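Side-chain contacts in ketosynthase (Streptomyces sp. MSC090213JE08, PDB 6KXD), which forms part of the ketosynthase/chain length factor pair of the ishigamide highly reducing type II polyketide synthase, probably acting in polyketide chain elongation: residues D71-E74 with G80-K83; N186-L191 with T198-G203; A267-C272 with R301-A306. One frame throughout, in Å; residues are numbered along the deposited sequence.

Interaction 1: D71-E74 with G80-K83; sequences DIQE and GTAK
T81 and Q73 carry this contact, with I72 filling in beside them. The carboxamide of Q73 reaches from the short helix 72-76 to the loop behind it and donates from NE2 to OG1 of T81, a bond of 2.9 Å with an N-H...O angle of 160°. The acceptor lies almost in the plane of the amide, 8° out of it, so the bond also restrains rotation of that flat group. CG of Q73 packs in its turn 3.3 Å from the same T81 OG1, the methylene alongside the hydroxyl and the amide beyond it. T81 turns OG1 into the space between its own backbone N and carbonyl carbon (chi1 51°), which sets the oxygen facing the helix. The hydroxyl also bonds to the carbonyl O of G77. One oxygen thus meets both the Q73 side chain and the backbone just after the helix, where the chain folds back before helix 86-99. The start of helix 72-76 is secured separately, since D71 is its N-cap and OD2 accepts from E74 N at 2.8 Å through its anti lone pair. On the apolar side CG2 of I72 lies 4.0 Å from CB of T81, the two side chains passing in opposite directions, while I72 also rests on M84. A82 adds its CB at the margin, 4.0 Å from NE2 of Q73.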
loop_
_atom_site.group_PDB
_atom_site.type_symbol
_atom_site.label_atom_id
_atom_site.label_comp_id
_atom_site.label_asym_id
_atom_site.label_seq_id
_atom_site.Cartn_x
_atom_site.Cartn_y
_atom_site.Cartn_z
ATOM N N ASP B 71 19.359 -18.916 1.470
ATOM C CA ASP B 71 18.701 -19.824 0.563
ATOM C C ASP B 71 17.300 -20.065 1.104
ATOM O O ASP B 71 17.142 -20.416 2.264
ATOM C CB ASP B 71 19.465 -21.147 0.414
ATOM C CG ASP B 71 18.711 -22.178 -0.412
ATOM O OD1 ASP B 71 18.832 -22.133 -1.640
ATOM O OD2 ASP B 71 17.902 -22.923 0.172
ATOM N N ILE B 72 16.305 -19.864 0.247
ATOM C CA ILE B 72 14.956 -19.783 0.691
ATOM C C ILE B 72 14.578 -21.109 1.348
ATOM O O ILE B 72 14.034 -21.109 2.445
ATOM C CB ILE B 72 14.041 -19.397 -0.469
ATOM C CG1 ILE B 72 14.338 -17.947 -0.885
ATOM C CG2 ILE B 72 12.585 -19.649 -0.137
ATOM C CD1 ILE B 72 13.602 -17.527 -2.144
ATOM N N GLN B 73 14.902 -22.209 0.677
ATOM C CA GLN B 73 14.392 -23.518 1.139
ATOM C C GLN B 73 15.159 -23.959 2.386
ATOM O O GLN B 73 14.582 -24.580 3.271
ATOM C CB GLN B 73 14.403 -24.506 -0.027
ATOM C CG GLN B 73 13.298 -24.212 -1.039
ATOM C CD GLN B 73 12.906 -25.422 -1.852
ATOM O OE1 GLN B 73 13.771 -26.049 -2.461
ATOM N NE2 GLN B 73 11.605 -25.737 -1.893
ATOM N N GLU B 74 16.438 -23.583 2.472
ATOM C CA GLU B 74 17.270 -23.841 3.616
ATOM C C GLU B 74 16.706 -23.123 4.842
ATOM O O GLU B 74 16.670 -23.680 5.931
ATOM C CB GLU B 74 18.701 -23.376 3.347
ATOM C CG GLU B 74 19.660 -23.711 4.459
ATOM C CD GLU B 74 21.107 -23.358 4.165
ATOM O OE1 GLU B 74 21.964 -23.701 4.994
ATOM O OE2 GLU B 74 21.366 -22.739 3.113
ATOM N N GLY B 80 5.964 -24.973 0.170
ATOM C CA GLY B 80 5.480 -23.731 -0.480
ATOM C C GLY B 80 6.597 -22.719 -0.744
ATOM O O GLY B 80 6.388 -21.478 -0.802
ATOM N N THR B 81 7.794 -23.233 -0.910
ATOM C CA THR B 81 8.996 -22.382 -0.986
ATOM C C THR B 81 9.652 -22.453 -2.356
ATOM O O THR B 81 10.467 -21.577 -2.696
ATOM C CB THR B 81 10.018 -22.725 0.091
ATOM O OG1 THR B 81 10.191 -24.137 0.000
ATOM C CG2 THR B 81 9.602 -22.296 1.476
ATOM N N ALA B 82 9.294 -23.449 -3.157
ATOM C CA ALA B 82 9.980 -23.651 -4.464
ATOM C C ALA B 82 9.799 -22.432 -5.392
ATOM O O ALA B 82 10.696 -22.123 -6.149
ATOM C CB ALA B 82 9.468 -24.917 -5.117
ATOM N N LYS B 83 8.607 -21.839 -5.378
ATOM C CA LYS B 83 8.231 -20.734 -6.253
ATOM C C LYS B 83 8.187 -19.410 -5.478
ATOM O O LYS B 83 7.778 -18.367 -6.019
ATOM C CB LYS B 83 6.848 -21.014 -6.830
ATOM C CG LYS B 83 6.727 -22.283 -7.666
ATOM C CD LYS B 83 7.969 -22.524 -8.447
ATOM C CE LYS B 83 7.776 -23.266 -9.757
ATOM N NZ LYS B 83 8.955 -23.009 -10.623
#

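Interaction 2: N186-L191 with T198-G203; sequences NYARRL and TKYLVG
A188 and Y200 form the heart of an apolar helix-on-strand contact, in which helix 180-193 lies against strand 199-206, buried between the beta-sheet and the neighbouring ketosynthase chain. The two segments run nearly antiparallel, their axes at 164° and 9.1 Å apart at closest approach, as expected where a helix turns back into the strand that follows it. CB of A188 sits over one face of the Y200 ring, 3.8 Å from its centroid and 18° off the normal, a CH-pi contact displaced toward the CG side of the ring. The same methyl meets CG2 of V202 at 3.5 Å, so a single small residue settles between two strand side chains that face the helix. In the thiolase-type fold to which ketosynthases belong, a helix of this kind probably belongs to the layer between two sheets. Strand 199-206 is itself flanked by strand 114-119, parallel to it, and strand 229-240, antiparallel. The outer end of the tyrosine is packed tightly: OH of Y200 comes 3.3 Å from CD2 of L191 and 3.7 Å from CE2 of Y187. With CG anti to the backbone N (chi1 178°), the Y187 ring is sent alongside L191, whose CD1 covers one face from 3.8 Å above its centre, and OH of Y187 is bonded to T172. R189 holds OD1 of N186 side-on through NE and NH2, and continues by salt bridge to E188 of the neighbouring ketosynthase chain.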
loop_
_atom_site.group_PDB
_atom_site.type_symbol
_atom_site.label_atom_id
_atom_site.label_comp_id
_atom_site.label_asym_id
_atom_site.label_seq_id
_atom_site.Cartn_x
_atom_site.Cartn_y
_atom_site.Cartn_z
ATOM N N ASN B 186 4.454 5.069 10.633
ATOM C CA ASN B 186 3.474 6.071 10.956
ATOM C C ASN B 186 2.060 5.490 10.857
ATOM O O ASN B 186 1.139 5.788 11.656
ATOM C CB ASN B 186 3.586 7.280 10.041
ATOM C CG ASN B 186 3.008 8.496 10.722
ATOM O OD1 ASN B 186 3.282 8.708 11.905
ATOM N ND2 ASN B 186 2.293 9.283 9.959
ATOM N N TYR B 187 1.871 4.619 9.861
ATOM C CA TYR B 187 0.635 3.945 9.697
ATOM C C TYR B 187 0.305 3.141 10.968
ATOM O O TYR B 187 -0.805 3.244 11.532
ATOM C CB TYR B 187 0.742 3.087 8.427
ATOM C CG TYR B 187 -0.481 2.270 8.126
ATOM C CD1 TYR B 187 -1.502 2.770 7.343
ATOM C CD2 TYR B 187 -0.624 1.004 8.632
ATOM C CE1 TYR B 187 -2.611 2.013 7.035
ATOM C CE2 TYR B 187 -1.746 0.250 8.359
ATOM C CZ TYR B 187 -2.765 0.763 7.586
ATOM O OH TYR B 187 -3.887 0.008 7.280
ATOM N N ALA B 188 1.251 2.336 11.393
ATOM C CA ALA B 188 1.089 1.496 12.624
ATOM C C ALA B 188 0.769 2.397 13.823
ATOM O O ALA B 188 -0.149 2.113 14.595
ATOM C CB ALA B 188 2.334 0.736 12.857
ATOM N N ARG B 189 1.540 3.466 13.963
ATOM C CA ARG B 189 1.397 4.397 15.038
ATOM C C ARG B 189 -0.038 4.908 15.058
ATOM O O ARG B 189 -0.666 4.938 16.103
ATOM C CB ARG B 189 2.397 5.555 14.915
ATOM C CG ARG B 189 2.156 6.642 15.948
ATOM C CD ARG B 189 3.184 7.740 15.789
ATOM N NE ARG B 189 2.850 8.620 14.668
ATOM C CZ ARG B 189 1.881 9.526 14.685
ATOM N NH1 ARG B 189 1.263 9.803 15.822
ATOM N NH2 ARG B 189 1.523 10.148 13.569
ATOM N N ARG B 190 -0.549 5.331 13.899
ATOM C CA ARG B 190 -1.889 5.872 13.826
ATOM C C ARG B 190 -2.951 4.818 14.131
ATOM O O ARG B 190 -3.818 5.039 14.949
ATOM C CB ARG B 190 -2.144 6.447 12.447
ATOM C CG ARG B 190 -1.379 7.728 12.237
ATOM C CD ARG B 190 -2.282 8.757 11.680
ATOM N NE ARG B 190 -1.562 10.011 11.646
ATOM C CZ ARG B 190 -1.035 10.566 10.567
ATOM N NH1 ARG B 190 -1.148 9.996 9.367
ATOM N NH2 ARG B 190 -0.385 11.710 10.728
ATOM N N LEU B 191 -2.856 3.644 13.501
ATOM C CA LEU B 191 -3.845 2.585 13.749
ATOM C C LEU B 191 -3.834 2.141 15.210
ATOM O O LEU B 191 -4.919 1.870 15.762
ATOM C CB LEU B 191 -3.653 1.402 12.797
ATOM C CG LEU B 191 -4.523 1.535 11.546
ATOM C CD1 LEU B 191 -4.090 2.713 10.668
ATOM C CD2 LEU B 191 -4.538 0.248 10.736
ATOM N N THR B 198 -3.052 -3.534 19.175
ATOM C CA THR B 198 -2.301 -3.299 20.421
ATOM C C THR B 198 -0.802 -3.475 20.173
ATOM O O THR B 198 0.021 -2.981 20.908
ATOM C CB THR B 198 -2.796 -4.271 21.501
ATOM O OG1 THR B 198 -2.547 -5.613 21.056
ATOM C CG2 THR B 198 -4.281 -4.072 21.744
ATOM N N LYS B 199 -0.452 -4.298 19.185
ATOM C CA LYS B 199 0.920 -4.522 18.831
ATOM C C LYS B 199 1.003 -4.544 17.295
ATOM O O LYS B 199 0.033 -4.845 16.609
ATOM C CB LYS B 199 1.459 -5.874 19.288
ATOM C CG LYS B 199 1.536 -6.129 20.778
ATOM C CD LYS B 199 2.356 -7.374 21.063
ATOM C CE LYS B 199 1.838 -8.155 22.251
ATOM N NZ LYS B 199 0.455 -8.636 21.981
ATOM N N TYR B 200 2.182 -4.234 16.780
ATOM C CA TYR B 200 2.393 -4.167 15.351
ATOM C C TYR B 200 3.753 -4.708 15.015
ATOM O O TYR B 200 4.735 -4.404 15.693
ATOM C CB TYR B 200 2.336 -2.741 14.803
ATOM C CG TYR B 200 1.194 -2.510 13.867
ATOM C CD1 TYR B 200 1.231 -2.947 12.533
ATOM C CD2 TYR B 200 0.061 -1.874 14.314
ATOM C CE1 TYR B 200 0.151 -2.734 11.690
ATOM C CE2 TYR B 200 -1.018 -1.645 13.480
ATOM C CZ TYR B 200 -0.967 -2.065 12.161
ATOM O OH TYR B 200 -2.081 -1.829 11.422
ATOM N N LEU B 201 3.786 -5.517 13.956
ATOM C CA LEU B 201 4.983 -5.879 13.244
ATOM C C LEU B 201 5.101 -4.870 12.120
ATOM O O LEU B 201 4.189 -4.765 11.344
ATOM C CB LEU B 201 4.854 -7.247 12.599
ATOM C CG LEU B 201 5.146 -8.492 13.400
ATOM C CD1 LEU B 201 3.925 -8.885 14.164
ATOM C CD2 LEU B 201 5.556 -9.619 12.452
ATOM N N VAL B 202 6.162 -4.073 12.134
ATOM C CA VAL B 202 6.270 -2.948 11.221
ATOM C C VAL B 202 7.617 -3.112 10.558
ATOM O O VAL B 202 8.652 -3.276 11.256
ATOM C CB VAL B 202 6.304 -1.588 11.931
ATOM C CG1 VAL B 202 6.407 -0.425 10.930
ATOM C CG2 VAL B 202 5.125 -1.402 12.846
ATOM N N GLY B 203 7.670 -2.904 9.245
ATOM C CA GLY B 203 8.995 -2.892 8.701
ATOM C C GLY B 203 8.940 -2.721 7.223
ATOM O O GLY B 203 7.902 -2.279 6.711
#

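Interaction 3: A267-C272 with R301-A306; sequences AAVTAC and RAEHEA
A306 meets T270 and V269 where helix 298-310 crosses helix 265-280. Its methyl touches OG1 of T270 at 3.4 Å and CG1 of V269 at 4.0 Å, while the other valine branch, CG2, reaches CB of E303 at 4.0 Å. V269 thereby straddles one turn of the opposing helix: CG1 stands anti to the backbone N (chi1 170°) and addresses A306, leaving CG2 beside the N and turned to the glutamate, whose side chain it crosses at about a right angle. The axes of segments 267-272 and 301-306 come within 8.6 Å at 44°, a close approach in keeping with the alanine at the crossing. Further out, a water donates to OG1 of T270 at 3.0 Å and also to the carbonyl O of A306, the latter over a distance of 2.5 Å, so short that its exact value is doubtful. The threonine oxygen is bonded as well to G266 O, one turn back along its own helix. Beneath the pair lie strands 354-360 and 365-373, with V269 on C358, V360 and V366. The extended chain of E303 carries its carboxylate past the valine to C293 N, with a weaker bond to A294 N. Backbone N-H groups thus satisfy a buried acid, which is consistent with an ionised carboxylate; the contact with the first helix uses just the aliphatic part of that side chain.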
loop_
_atom_site.group_PDB
_atom_site.type_symbol
_atom_site.label_atom_id
_atom_site.label_comp_id
_atom_site.label_asym_id
_atom_site.label_seq_id
_atom_site.Cartn_x
_atom_site.Cartn_y
_atom_site.Cartn_z
ATOM N N ALA B 267 15.852 21.272 1.201
ATOM C CA ALA B 267 14.858 22.108 1.830
ATOM C C ALA B 267 13.724 21.245 2.377
ATOM O O ALA B 267 13.231 21.496 3.437
ATOM C CB ALA B 267 14.322 23.123 0.859
ATOM N N ALA B 268 13.354 20.195 1.653
ATOM C CA ALA B 268 12.271 19.330 2.119
ATOM C C ALA B 268 12.723 18.510 3.327
ATOM O O ALA B 268 11.929 18.270 4.237
ATOM C CB ALA B 268 11.825 18.427 1.013
ATOM N N VAL B 269 13.950 17.997 3.265
ATOM C CA VAL B 269 14.505 17.234 4.377
ATOM C C VAL B 269 14.579 18.140 5.607
ATOM O O VAL B 269 14.199 17.756 6.677
ATOM C CB VAL B 269 15.894 16.681 4.068
ATOM C CG1 VAL B 269 16.543 16.120 5.315
ATOM C CG2 VAL B 269 15.866 15.637 2.949
ATOM N N THR B 270 15.143 19.324 5.420
ATOM C CA THR B 270 15.242 20.319 6.510
ATOM C C THR B 270 13.879 20.596 7.131
ATOM O O THR B 270 13.751 20.505 8.348
ATOM C CB THR B 270 15.921 21.608 6.039
ATOM O OG1 THR B 270 17.218 21.224 5.582
ATOM C CG2 THR B 270 15.975 22.652 7.136
ATOM N N ALA B 271 12.857 20.840 6.310
ATOM C CA ALA B 271 11.560 21.192 6.804
ATOM C C ALA B 271 10.947 20.004 7.527
ATOM O O ALA B 271 10.349 20.145 8.567
ATOM C CB ALA B 271 10.650 21.666 5.698
ATOM N N CYS B 272 11.105 18.821 6.926
ATOM C CA CYS B 272 10.568 17.630 7.487
ATOM C C CYS B 272 11.182 17.322 8.860
ATOM O O CYS B 272 10.464 17.033 9.803
ATOM C CB CYS B 272 10.827 16.476 6.530
ATOM S SG CYS B 272 9.765 15.071 6.920
ATOM N N ARG B 301 22.469 13.281 -1.540
ATOM C CA ARG B 301 23.534 14.181 -1.184
ATOM C C ARG B 301 22.955 15.392 -0.451
ATOM O O ARG B 301 23.560 15.838 0.488
ATOM C CB ARG B 301 24.339 14.594 -2.419
ATOM C CG ARG B 301 25.235 13.472 -2.927
ATOM C CD ARG B 301 26.014 13.799 -4.202
ATOM N NE ARG B 301 25.164 14.161 -5.335
ATOM C CZ ARG B 301 24.639 13.327 -6.239
ATOM N NH1 ARG B 301 24.756 12.012 -6.128
ATOM N NH2 ARG B 301 23.988 13.833 -7.267
ATOM N N ALA B 302 21.823 15.901 -0.933
ATOM C CA ALA B 302 21.169 17.023 -0.384
ATOM C C ALA B 302 20.707 16.677 1.039
ATOM O O ALA B 302 20.765 17.502 1.937
ATOM C CB ALA B 302 20.007 17.432 -1.260
ATOM N N GLU B 303 20.219 15.443 1.221
ATOM C CA GLU B 303 19.760 14.989 2.520
ATOM C C GLU B 303 20.907 15.015 3.517
ATOM O O GLU B 303 20.731 15.537 4.647
ATOM C CB GLU B 303 19.199 13.574 2.399
ATOM C CG GLU B 303 18.940 12.925 3.737
ATOM C CD GLU B 303 18.738 11.416 3.574
ATOM O OE1 GLU B 303 19.320 10.828 2.635
ATOM O OE2 GLU B 303 17.953 10.863 4.327
ATOM N N HIS B 304 22.064 14.485 3.098
ATOM C CA HIS B 304 23.228 14.456 3.902
ATOM C C HIS B 304 23.642 15.892 4.258
ATOM O O HIS B 304 23.937 16.158 5.418
ATOM C CB HIS B 304 24.385 13.700 3.251
ATOM C CG HIS B 304 25.557 13.646 4.173
ATOM N ND1 HIS B 304 25.683 12.665 5.150
ATOM C CD2 HIS B 304 26.595 14.492 4.347
ATOM C CE1 HIS B 304 26.782 12.877 5.845
ATOM N NE2 HIS B 304 27.353 14.001 5.376
ATOM N N GLU B 305 23.685 16.777 3.269
ATOM C CA GLU B 305 24.075 18.199 3.543
ATOM C C GLU B 305 23.090 18.844 4.526
ATOM O O GLU B 305 23.476 19.581 5.424
ATOM C CB GLU B 305 24.176 19.020 2.251
ATOM C CG GLU B 305 25.387 18.669 1.403
ATOM C CD GLU B 305 26.696 18.618 2.188
ATOM O OE1 GLU B 305 27.129 17.497 2.576
ATOM O OE2 GLU B 305 27.269 19.702 2.437
ATOM N N ALA B 306 21.800 18.588 4.339
ATOM C CA ALA B 306 20.741 19.160 5.177
ATOM C C ALA B 306 20.919 18.703 6.630
ATOM O O ALA B 306 20.801 19.499 7.537
ATOM C CB ALA B 306 19.382 18.808 4.645
HETATM O O HOH W 1 19.589 21.668 7.340
#

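The three contacts follow one another along the chain without interleaving. Interactions 1 and 2 both fall in the N-terminal beta-ketoacyl synthase region, their centres 28 Å apart; interaction 1 closes a loop near the periphery, whereas interaction 2 lies deeper, on a helix that also reaches the partner chain. Interaction 3 belongs to the later part of the chain, its centre 26 Å from that of interaction 2. Interactions 1 and 3 lie on opposite sides of the chain's centre, 41 Å apart between centres. None touches another, the nearest atoms of 2 and 3 being about 10 Å apart. Interaction 2 joins helix 180-193 to strand 199-206, while the helices of interaction 3 pack on strands 354-360 and 365-373; interaction 2 alone brings in the other subunit.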